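Local coordinates for aluminum resistance protein (Clostridium novyi, PDB 3I16) that probably works as a pyridoxal-5'-phosphate-dependent carbon-sulfur lyase of the methionine gamma-lyase family, probably involved in aluminium resistance, at residues Q183-Y188 / N219-F224; S312-L317 / G417-L422; D332-I337 / Y404-L409. All blocks are in the same frame, centred on the assembly; numbering follows the deposited sequence. Where two conformers were deposited one is given.

Interaction 1. Residues Q183-Y188 / N219-F224. With PLP (pyridoxal-5'-phosphate), chain J.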
loop_
_atom_site.group_PDB
_atom_site.type_symbol
_atom_site.label_atom_id
_atom_site.label_comp_id
_atom_site.label_asym_id
_atom_site.label_seq_id
_atom_site.Cartn_x
_atom_site.Cartn_y
_atom_site.Cartn_z
ATOM N N GLN B 183 17.282 7.060 30.761
ATOM C CA GLN B 183 16.029 7.493 30.155
ATOM C C GLN B 183 16.037 9.004 30.018
ATOM O O GLN B 183 16.150 9.700 31.009
ATOM C CB GLN B 183 14.871 7.058 31.026
ATOM C CG GLN B 183 13.510 7.279 30.392
ATOM C CD GLN B 183 12.430 6.655 31.235
ATOM O OE1 GLN B 183 12.390 5.423 31.416
ATOM N NE2 GLN B 183 11.548 7.499 31.776
ATOM N N ARG B 184 15.914 9.506 28.790
ATOM C CA ARG B 184 15.935 10.946 28.553
ATOM C C ARG B 184 14.654 11.633 29.035
ATOM O O ARG B 184 14.708 12.598 29.818
ATOM C CB ARG B 184 16.158 11.218 27.070
ATOM C CG ARG B 184 16.257 12.669 26.728
ATOM C CD ARG B 184 16.654 12.860 25.322
ATOM N NE ARG B 184 16.791 14.276 24.978
ATOM C CZ ARG B 184 17.206 14.708 23.792
ATOM N NH1 ARG B 184 17.556 13.848 22.842
ATOM N NH2 ARG B 184 17.281 16.000 23.551
ATOM N N SER B 185 13.513 11.131 28.571
ATOM C CA SER B 185 12.196 11.682 28.915
ATOM C C SER B 185 11.777 11.215 30.305
ATOM O O SER B 185 12.208 10.162 30.769
ATOM C CB SER B 185 11.167 11.238 27.869
ATOM O OG SER B 185 9.885 11.761 28.141
ATOM N N THR B 186 10.909 11.972 30.967
ATOM C CA THR B 186 10.515 11.618 32.327
ATOM C C THR B 186 9.465 10.532 32.453
ATOM O O THR B 186 9.325 9.954 33.527
ATOM C CB THR B 186 9.978 12.844 33.085
ATOM O OG1 THR B 186 8.770 13.287 32.458
ATOM C CG2 THR B 186 11.012 13.969 33.068
ATOM N N GLY B 187 8.707 10.248 31.399
ATOM C CA GLY B 187 7.629 9.261 31.524
ATOM C C GLY B 187 6.536 9.825 32.424
ATOM O O GLY B 187 6.298 11.045 32.424
ATOM N N TYR B 188 5.885 8.973 33.209
ATOM C CA TYR B 188 4.865 9.452 34.132
ATOM C C TYR B 188 5.467 9.860 35.474
ATOM O O TYR B 188 5.211 9.227 36.504
ATOM C CB TYR B 188 3.734 8.432 34.342
ATOM C CG TYR B 188 2.875 8.126 33.120
ATOM C CD1 TYR B 188 2.504 9.129 32.228
ATOM C CD2 TYR B 188 2.365 6.845 32.909
ATOM C CE1 TYR B 188 1.708 8.865 31.141
ATOM C CE2 TYR B 188 1.553 6.566 31.809
ATOM C CZ TYR B 188 1.237 7.586 30.927
ATOM O OH TYR B 188 0.441 7.337 29.840
ATOM N N ASN B 219 15.782 7.430 23.881
ATOM C CA ASN B 219 15.713 8.767 23.330
ATOM C C ASN B 219 14.301 9.245 22.973
ATOM O O ASN B 219 14.140 10.365 22.476
ATOM C CB ASN B 219 16.606 8.839 22.068
ATOM C CG ASN B 219 17.114 10.250 21.790
ATOM O OD1 ASN B 219 17.443 10.975 22.726
ATOM N ND2 ASN B 219 17.188 10.642 20.513
ATOM N N CYS B 220 13.291 8.408 23.196
ATOM C CA CYS B 220 11.906 8.788 22.887
ATOM C C CYS B 220 11.534 10.187 23.356
ATOM O O CYS B 220 11.756 10.521 24.524
ATOM C CB CYS B 220 10.935 7.831 23.546
ATOM S SG CYS B 220 10.831 6.234 22.754
ATOM N N TYR B 221 10.958 10.966 22.439
ATOM C CA TYR B 221 10.493 12.351 22.667
ATOM C C TYR B 221 11.550 13.441 22.672
ATOM O O TYR B 221 11.205 14.619 22.665
ATOM C CB TYR B 221 9.666 12.488 23.936
ATOM C CG TYR B 221 8.333 11.775 23.918
ATOM C CD1 TYR B 221 7.338 12.153 23.013
ATOM C CD2 TYR B 221 8.031 10.818 24.849
ATOM C CE1 TYR B 221 6.122 11.547 23.020
ATOM C CE2 TYR B 221 6.807 10.218 24.869
ATOM C CZ TYR B 221 5.863 10.584 23.967
ATOM O OH TYR B 221 4.662 9.954 24.004
ATOM N N GLY B 222 12.824 13.067 22.630
ATOM C CA GLY B 222 13.914 14.036 22.664
ATOM C C GLY B 222 14.524 14.381 21.334
ATOM O O GLY B 222 15.346 15.293 21.265
ATOM N N GLU B 223 14.107 13.684 20.266
ATOM C CA GLU B 223 14.711 13.903 18.959
ATOM C C GLU B 223 14.471 15.329 18.482
ATOM O O GLU B 223 13.358 15.853 18.578
ATOM C CB GLU B 223 14.189 12.917 17.906
ATOM C CG GLU B 223 14.341 11.450 18.259
ATOM C CD GLU B 223 13.182 10.849 19.030
ATOM O OE1 GLU B 223 12.257 11.583 19.449
ATOM O OE2 GLU B 223 13.232 9.624 19.264
ATOM N N PHE B 224 15.548 15.966 18.035
ATOM C CA PHE B 224 15.532 17.344 17.529
ATOM C C PHE B 224 15.177 18.468 18.545
ATOM O O PHE B 224 14.895 19.601 18.154
ATOM C CB PHE B 224 14.699 17.419 16.257
ATOM C CG PHE B 224 15.114 16.393 15.222
ATOM C CD1 PHE B 224 16.382 16.418 14.686
ATOM C CD2 PHE B 224 14.249 15.400 14.826
ATOM C CE1 PHE B 224 16.776 15.469 13.753
ATOM C CE2 PHE B 224 14.640 14.441 13.901
ATOM C CZ PHE B 224 15.902 14.481 13.361
HETATM N N1 PLP J . 10.388 5.368 26.897
HETATM C C2 PLP J . 9.814 6.571 27.182
HETATM C C2A PLP J . 10.447 7.478 28.192
HETATM C C3 PLP J . 8.647 6.929 26.510
HETATM O O3 PLP J . 8.074 8.145 26.787
HETATM C C4 PLP J . 8.068 6.063 25.570
HETATM C C5 PLP J . 8.664 4.837 25.295
HETATM C C6 PLP J . 9.831 4.518 25.960
HETATM C C5A PLP J . 8.131 3.853 24.271
HETATM O O4P PLP J . 6.753 3.696 24.355
HETATM P P PLP J . 5.825 2.899 23.269
HETATM O O1P PLP J . 6.057 3.303 21.821
HETATM O O2P PLP J . 4.434 3.347 23.650
HETATM O O3P PLP J . 6.067 1.405 23.423
HETATM O O HOH W 1 13.088 9.197 26.620
#

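Interaction 2. Residues S312-L317 / G417-L422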
loop_
_atom_site.group_PDB
_atom_site.type_symbol
_atom_site.label_atom_id
_atom_site.label_comp_id
_atom_site.label_asym_id
_atom_site.label_seq_id
_atom_site.Cartn_x
_atom_site.Cartn_y
_atom_site.Cartn_z
ATOM N N SER B 312 2.107 25.015 29.032
ATOM C CA SER B 312 2.724 25.340 30.316
ATOM C C SER B 312 2.277 26.709 30.847
ATOM O O SER B 312 1.781 26.839 31.998
ATOM C CB SER B 312 4.248 25.324 30.176
ATOM O OG SER B 312 4.915 25.686 31.373
ATOM N N ARG B 313 2.451 27.740 30.028
ATOM C CA ARG B 313 2.151 29.086 30.499
ATOM C C ARG B 313 0.643 29.336 30.664
ATOM O O ARG B 313 0.241 29.898 31.657
ATOM C CB ARG B 313 2.790 30.139 29.589
ATOM C CG ARG B 313 2.660 31.572 30.092
ATOM C CD ARG B 313 3.165 31.737 31.524
ATOM N NE ARG B 313 3.308 33.142 31.848
ATOM C CZ ARG B 313 3.739 33.632 33.003
ATOM N NH1 ARG B 313 4.106 32.835 34.003
ATOM N NH2 ARG B 313 3.820 34.956 33.144
ATOM N N ILE B 314 -0.188 28.913 29.712
ATOM C CA ILE B 314 -1.636 29.151 29.846
ATOM C C ILE B 314 -2.233 28.436 31.083
ATOM O O ILE B 314 -3.072 29.014 31.799
ATOM C CB ILE B 314 -2.424 28.821 28.546
ATOM C CG1 ILE B 314 -3.766 29.573 28.506
ATOM C CG2 ILE B 314 -2.638 27.318 28.374
ATOM C CD1 ILE B 314 -4.534 29.378 27.166
HETATM N N MSE B 315 -1.762 27.225 31.377
HETATM C CA MSE B 315 -2.279 26.460 32.541
HETATM C C MSE B 315 -1.755 27.054 33.835
HETATM O O MSE B 315 -2.483 27.123 34.858
HETATM C CB MSE B 315 -1.900 24.966 32.417
HETATM C CG MSE B 315 -2.436 24.287 31.177
HETATM SE SE MSE B 315 -4.345 24.318 31.075
HETATM C CE MSE B 315 -4.689 23.099 32.490
ATOM N N GLU B 316 -0.499 27.510 33.805
ATOM C CA GLU B 316 0.084 28.177 34.981
ATOM C C GLU B 316 -0.729 29.436 35.313
ATOM O O GLU B 316 -1.101 29.666 36.482
ATOM C CB GLU B 316 1.556 28.568 34.730
ATOM C CG GLU B 316 2.231 29.159 35.922
ATOM C CD GLU B 316 3.605 29.757 35.644
ATOM O OE1 GLU B 316 4.097 29.771 34.483
ATOM O OE2 GLU B 316 4.182 30.240 36.631
ATOM N N LEU B 317 -1.003 30.251 34.290
ATOM C CA LEU B 317 -1.795 31.483 34.472
ATOM C C LEU B 317 -3.198 31.160 34.965
ATOM O O LEU B 317 -3.733 31.884 35.824
ATOM C CB LEU B 317 -1.854 32.312 33.187
ATOM C CG LEU B 317 -0.525 32.987 32.771
ATOM C CD1 LEU B 317 -0.622 33.654 31.416
ATOM C CD2 LEU B 317 -0.128 33.995 33.801
ATOM N N GLY B 417 -6.637 22.895 20.372
ATOM C CA GLY B 417 -6.958 21.830 21.328
ATOM C C GLY B 417 -6.833 22.225 22.789
ATOM O O GLY B 417 -7.676 21.860 23.608
ATOM N N ILE B 418 -5.789 22.990 23.100
ATOM C CA ILE B 418 -5.533 23.454 24.456
ATOM C C ILE B 418 -6.666 24.386 24.869
ATOM O O ILE B 418 -7.197 24.280 25.972
ATOM C CB ILE B 418 -4.136 24.142 24.559
ATOM C CG1 ILE B 418 -3.001 23.095 24.425
ATOM C CG2 ILE B 418 -3.971 24.805 25.871
ATOM C CD1 ILE B 418 -1.627 23.701 24.057
ATOM N N LEU B 419 -7.070 25.268 23.966
ATOM C CA LEU B 419 -8.168 26.203 24.254
ATOM C C LEU B 419 -9.511 25.479 24.517
ATOM O O LEU B 419 -10.251 25.862 25.437
ATOM C CB LEU B 419 -8.315 27.236 23.127
ATOM C CG LEU B 419 -7.126 28.216 22.882
ATOM C CD1 LEU B 419 -7.504 29.272 21.849
ATOM C CD2 LEU B 419 -6.668 28.886 24.151
ATOM N N ILE B 420 -9.820 24.483 23.680
ATOM C CA ILE B 420 -11.012 23.657 23.803
ATOM C C ILE B 420 -10.995 22.967 25.170
ATOM O O ILE B 420 -11.943 23.100 25.940
ATOM C CB ILE B 420 -11.105 22.592 22.635
ATOM C CG1 ILE B 420 -11.380 23.286 21.295
ATOM C CG2 ILE B 420 -12.225 21.560 22.911
ATOM C CD1 ILE B 420 -11.190 22.401 20.055
ATOM N N ALA B 421 -9.874 22.315 25.489
ATOM C CA ALA B 421 -9.732 21.575 26.737
ATOM C C ALA B 421 -9.820 22.480 27.971
ATOM O O ALA B 421 -10.589 22.213 28.901
ATOM C CB ALA B 421 -8.409 20.776 26.732
ATOM N N LEU B 422 -9.074 23.575 27.972
ATOM C CA LEU B 422 -9.128 24.489 29.099
ATOM C C LEU B 422 -10.503 25.084 29.281
ATOM O O LEU B 422 -10.939 25.308 30.429
ATOM C CB LEU B 422 -8.066 25.604 28.974
ATOM C CG LEU B 422 -7.973 26.602 30.136
ATOM C CD1 LEU B 422 -7.656 25.913 31.440
ATOM C CD2 LEU B 422 -6.906 27.693 29.836
#

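Interaction 3. Residues D332-I337 / Y404-L409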
loop_
_atom_site.group_PDB
_atom_site.type_symbol
_atom_site.label_atom_id
_atom_site.label_comp_id
_atom_site.label_asym_id
_atom_site.label_seq_id
_atom_site.Cartn_x
_atom_site.Cartn_y
_atom_site.Cartn_z
ATOM N N ASP B 332 12.524 17.209 25.930
ATOM C CA ASP B 332 11.460 16.407 25.308
ATOM C C ASP B 332 10.240 17.305 25.035
ATOM O O ASP B 332 10.213 18.477 25.432
ATOM C CB ASP B 332 11.121 15.142 26.122
ATOM C CG ASP B 332 10.336 15.426 27.400
ATOM O OD1 ASP B 332 9.690 16.488 27.519
ATOM O OD2 ASP B 332 10.341 14.561 28.299
ATOM N N ILE B 333 9.226 16.760 24.380
ATOM C CA ILE B 333 8.044 17.547 24.023
ATOM C C ILE B 333 6.896 17.470 25.025
ATOM O O ILE B 333 5.816 17.990 24.762
ATOM C CB ILE B 333 7.504 17.167 22.602
ATOM C CG1 ILE B 333 7.004 15.715 22.539
ATOM C CG2 ILE B 333 8.577 17.430 21.542
ATOM C CD1 ILE B 333 6.127 15.418 21.316
ATOM N N ILE B 334 7.112 16.838 26.168
ATOM C CA ILE B 334 6.002 16.583 27.076
ATOM C C ILE B 334 5.775 17.733 28.053
ATOM O O ILE B 334 6.745 18.322 28.517
ATOM C CB ILE B 334 6.208 15.262 27.854
ATOM C CG1 ILE B 334 6.334 14.092 26.881
ATOM C CG2 ILE B 334 5.032 15.004 28.797
ATOM C CD1 ILE B 334 6.547 12.752 27.563
ATOM N N GLN B 335 4.504 18.075 28.300
ATOM C CA GLN B 335 4.130 19.066 29.291
ATOM C C GLN B 335 3.232 18.408 30.317
ATOM O O GLN B 335 2.212 17.835 29.930
ATOM C CB GLN B 335 3.372 20.239 28.660
ATOM C CG GLN B 335 2.990 21.289 29.676
ATOM C CD GLN B 335 4.213 21.844 30.384
ATOM O OE1 GLN B 335 5.207 22.168 29.734
ATOM N NE2 GLN B 335 4.142 21.976 31.715
ATOM N N SER B 336 3.580 18.513 31.605
ATOM C CA SER B 336 2.808 17.921 32.695
ATOM C C SER B 336 2.006 19.002 33.413
ATOM O O SER B 336 2.524 20.115 33.597
ATOM C CB SER B 336 3.741 17.234 33.710
ATOM O OG SER B 336 4.670 16.361 33.072
ATOM N N ILE B 337 0.778 18.660 33.822
ATOM C CA ILE B 337 -0.124 19.561 34.536
ATOM C C ILE B 337 -0.681 18.802 35.757
ATOM O O ILE B 337 -1.316 17.764 35.594
ATOM C CB ILE B 337 -1.328 19.961 33.647
ATOM C CG1 ILE B 337 -0.891 20.356 32.231
ATOM C CG2 ILE B 337 -2.151 21.054 34.293
ATOM C CD1 ILE B 337 -2.039 20.485 31.290
ATOM N N TYR B 404 -0.356 14.417 31.089
ATOM C CA TYR B 404 0.823 14.591 30.263
ATOM C C TYR B 404 0.321 14.878 28.850
ATOM O O TYR B 404 -0.378 14.062 28.264
ATOM C CB TYR B 404 1.700 13.339 30.328
ATOM C CG TYR B 404 2.094 12.996 31.756
ATOM C CD1 TYR B 404 3.324 13.371 32.268
ATOM C CD2 TYR B 404 1.221 12.313 32.594
ATOM C CE1 TYR B 404 3.681 13.066 33.584
ATOM C CE2 TYR B 404 1.554 12.021 33.904
ATOM C CZ TYR B 404 2.787 12.398 34.392
ATOM O OH TYR B 404 3.132 12.093 35.676
ATOM N N LEU B 405 0.667 16.056 28.327
ATOM C CA LEU B 405 0.191 16.535 27.044
ATOM C C LEU B 405 1.405 16.609 26.153
ATOM O O LEU B 405 2.463 17.093 26.581
ATOM C CB LEU B 405 -0.430 17.928 27.253
ATOM C CG LEU B 405 -1.189 18.778 26.227
ATOM C CD1 LEU B 405 -0.346 19.167 25.007
ATOM C CD2 LEU B 405 -2.485 18.083 25.818
ATOM N N GLN B 406 1.270 16.127 24.922
ATOM C CA GLN B 406 2.339 16.193 23.963
ATOM C C GLN B 406 1.780 16.088 22.558
ATOM O O GLN B 406 0.702 15.520 22.348
ATOM C CB GLN B 406 3.360 15.054 24.155
ATOM C CG GLN B 406 2.799 13.650 24.028
ATOM C CD GLN B 406 2.098 13.177 25.269
ATOM O OE1 GLN B 406 2.641 13.296 26.378
ATOM N NE2 GLN B 406 0.897 12.594 25.102
ATOM N N GLY B 407 2.538 16.629 21.612
ATOM C CA GLY B 407 2.185 16.524 20.222
ATOM C C GLY B 407 1.495 17.742 19.685
ATOM O O GLY B 407 1.139 18.647 20.423
ATOM N N GLY B 408 1.304 17.724 18.369
ATOM C CA GLY B 408 0.701 18.819 17.636
ATOM C C GLY B 408 1.410 18.897 16.308
ATOM O O GLY B 408 2.528 19.410 16.233
ATOM N N LEU B 409 0.763 18.397 15.255
ATOM C CA LEU B 409 1.368 18.407 13.915
ATOM C C LEU B 409 1.674 19.823 13.478
ATOM O O LEU B 409 2.652 20.054 12.742
ATOM C CB LEU B 409 0.489 17.691 12.897
ATOM C CG LEU B 409 0.234 16.203 13.118
ATOM C CD1 LEU B 409 -0.745 15.709 12.095
ATOM C CD2 LEU B 409 1.543 15.421 13.059
HETATM O O HOH W 2 4.159 18.682 22.732
#

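Interaction 1. Residues Q183-Y188 / N219-F224
Arg184 and Asn219 run alongside each other in the same direction, and their polar ends meet: Arg184 NH1 donates to Asn219 OD1 at 2.9 Å, with an N-H...O angle of 161° and the oxygen lying in the guanidinium plane. An extended arginine chain carries the head this far, past the backbone of the 219-224 loop. There Gly222 lies over one face of the head, its CA 3.5 Å from Arg184 CZ and above the centre. With no side chain at Gly222, the backbone itself can lie against the guanidinium. Further bonds fix the head: Arg184 NE pairs with Ser331 OG, while Glu229 makes a salt bridge with NH1 and also accepts from Asn219 ND2. The loop is a type II turn from Asn219 to Gly222, closed by Gly222 N to Asn219 O at 3.0 Å.

Beside this dense end, the Ser185 side is more loosely joined, although it too is buried. A water links the two backbones, 2.8 Å from Ser185 N, from which it accepts, and 2.8 Å from Cys220 O, to which it donates. Ser185 OG turns to Asp332 OD2.

Both loops then converge on the cofactor. Cys220 SG, anti to its carbonyl carbon (chi1 -75°), stands above the pyridine ring, 3.6 Å from PLP C5. Tyr221 offers its ring edge to PLP O3, CE2 being 3.1 Å away, and Gln183 CD packs on the methyl carbon C2A at 3.7 Å. Asp218, Thr101, Gly100 and Tyr68 of the second subunit add hydrogen bonds to PLP. Loops at the C-terminal ends of neighbouring parallel strands gathering round PLP in this way are characteristic of the cofactor site of fold-type I enzymes, the aminotransferase-like superfamily.

Interaction 2. Residues S312-L317 / G417-L422
Ile418 O takes the hydrogen of Leu422 N at 2.8 Å, a helical bond that sets these two side chains one turn apart on the same flank of helix 411-425, both directed at helix 287-318. What they meet there is wholly apolar. Ile314 is the central partner. Its CG2 branch lies 3.8 Å from Ile418 CG2, the two side chains sliding past each other in opposite senses. The longer branch, with CG1 roughly anti to the backbone N (chi1 -157°), runs on to bring Ile314 CD1 to 3.7 Å from Leu419 CD2, crossing that leucine at about a right angle. Leu422 closes the set, its CD2 methyl 3.9 Å from Ile314 CG1. The other methyl, Leu422 CD1, rests 3.7 Å from the SE atom of Met315, a selenomethionine whose chain bends at chi2 and chi3. The two methyls of one leucine thus serve two successive residues of the facing helix.

The axes of the two short segments stay 11.4 Å apart and run nearly parallel, at 20°. At such a spacing the backbones do not approach, and the contact is made by branch ends that mesh in the middle.

On the far flank, Arg313 bridges to Glu316 and to Asp29. Around the pair, Phe348 of helix 342-354 touches both Met315 and Ala421, helix 17-54 brings Tyr23 against Leu419 and Leu22 against Leu317, and Val322 packs on Met315, so helix 342-354 and helix 17-54 touch both helices, while strand 321-323 of the antiparallel sheet backs helix 287-318.

Interaction 3. Residues D332-I337 / Y404-L409
A water stands where the next direct rung between Ile333 and Gly407 would be expected. It is 2.7 Å from Ile333 O and 2.8 Å from Gly407 N, continuing the ladder just where the two chains spread apart. Next along, the pairing is regular: Gln335 and Leu405 form an antiparallel hydrogen-bonded pair, Gln335 N giving to Leu405 O at 2.8 Å with an angle of 168°, and Leu405 N returning the bond to Gln335 O, also at 2.8 Å. Ser336 and Tyr404 follow as the non-hydrogen-bonded pair.

Side chains fill in around this backbone core. Gln406 has CG between its backbone N and carbonyl carbon (chi1 60°), which lays its chain beside that of Ile334; OE1 then sits 3.8 Å from Ile334 CG2. The same methyl lies 4.0 Å from Tyr404 CB, near the plane of the tyrosine ring. Tyr404 OH bonds to Gly189 O. Ahead of the strand, Asp332 OD1 accepts from Ile334 N at 2.9 Å, an Asx turn that helps shape the chain on its way into the sheet. Leu405, on the other face, packs against Phe348 and Ile352 of helix 342-354.

Main-chain bonds therefore set the register, and water satisfies the peptide groups just beyond the strand pair, so the buried chains can separate there without losing these polar contacts.

All three contacts are buried, but their chemistry changes with distance from the cofactor. Interaction 1, close to the centre of the chain, is polar and joins loops of the mixed sheet around PLP. Interaction 3 belongs to the antiparallel sheet and depends on main-chain bonds; interaction 2, about 22 Å from the chain centre, is apolar helix packing. Interaction 3 mediates between the others: Tyr404 packs against Gly187 of 183-188, while Gln335 packs on Ser312 of 312-317. Strand 402-406 is followed by helix 411-425, so interactions 2 and 3 share one run of chain. Waters bridge both polar contacts, and interaction 2 has no hydrogen bond between its segments.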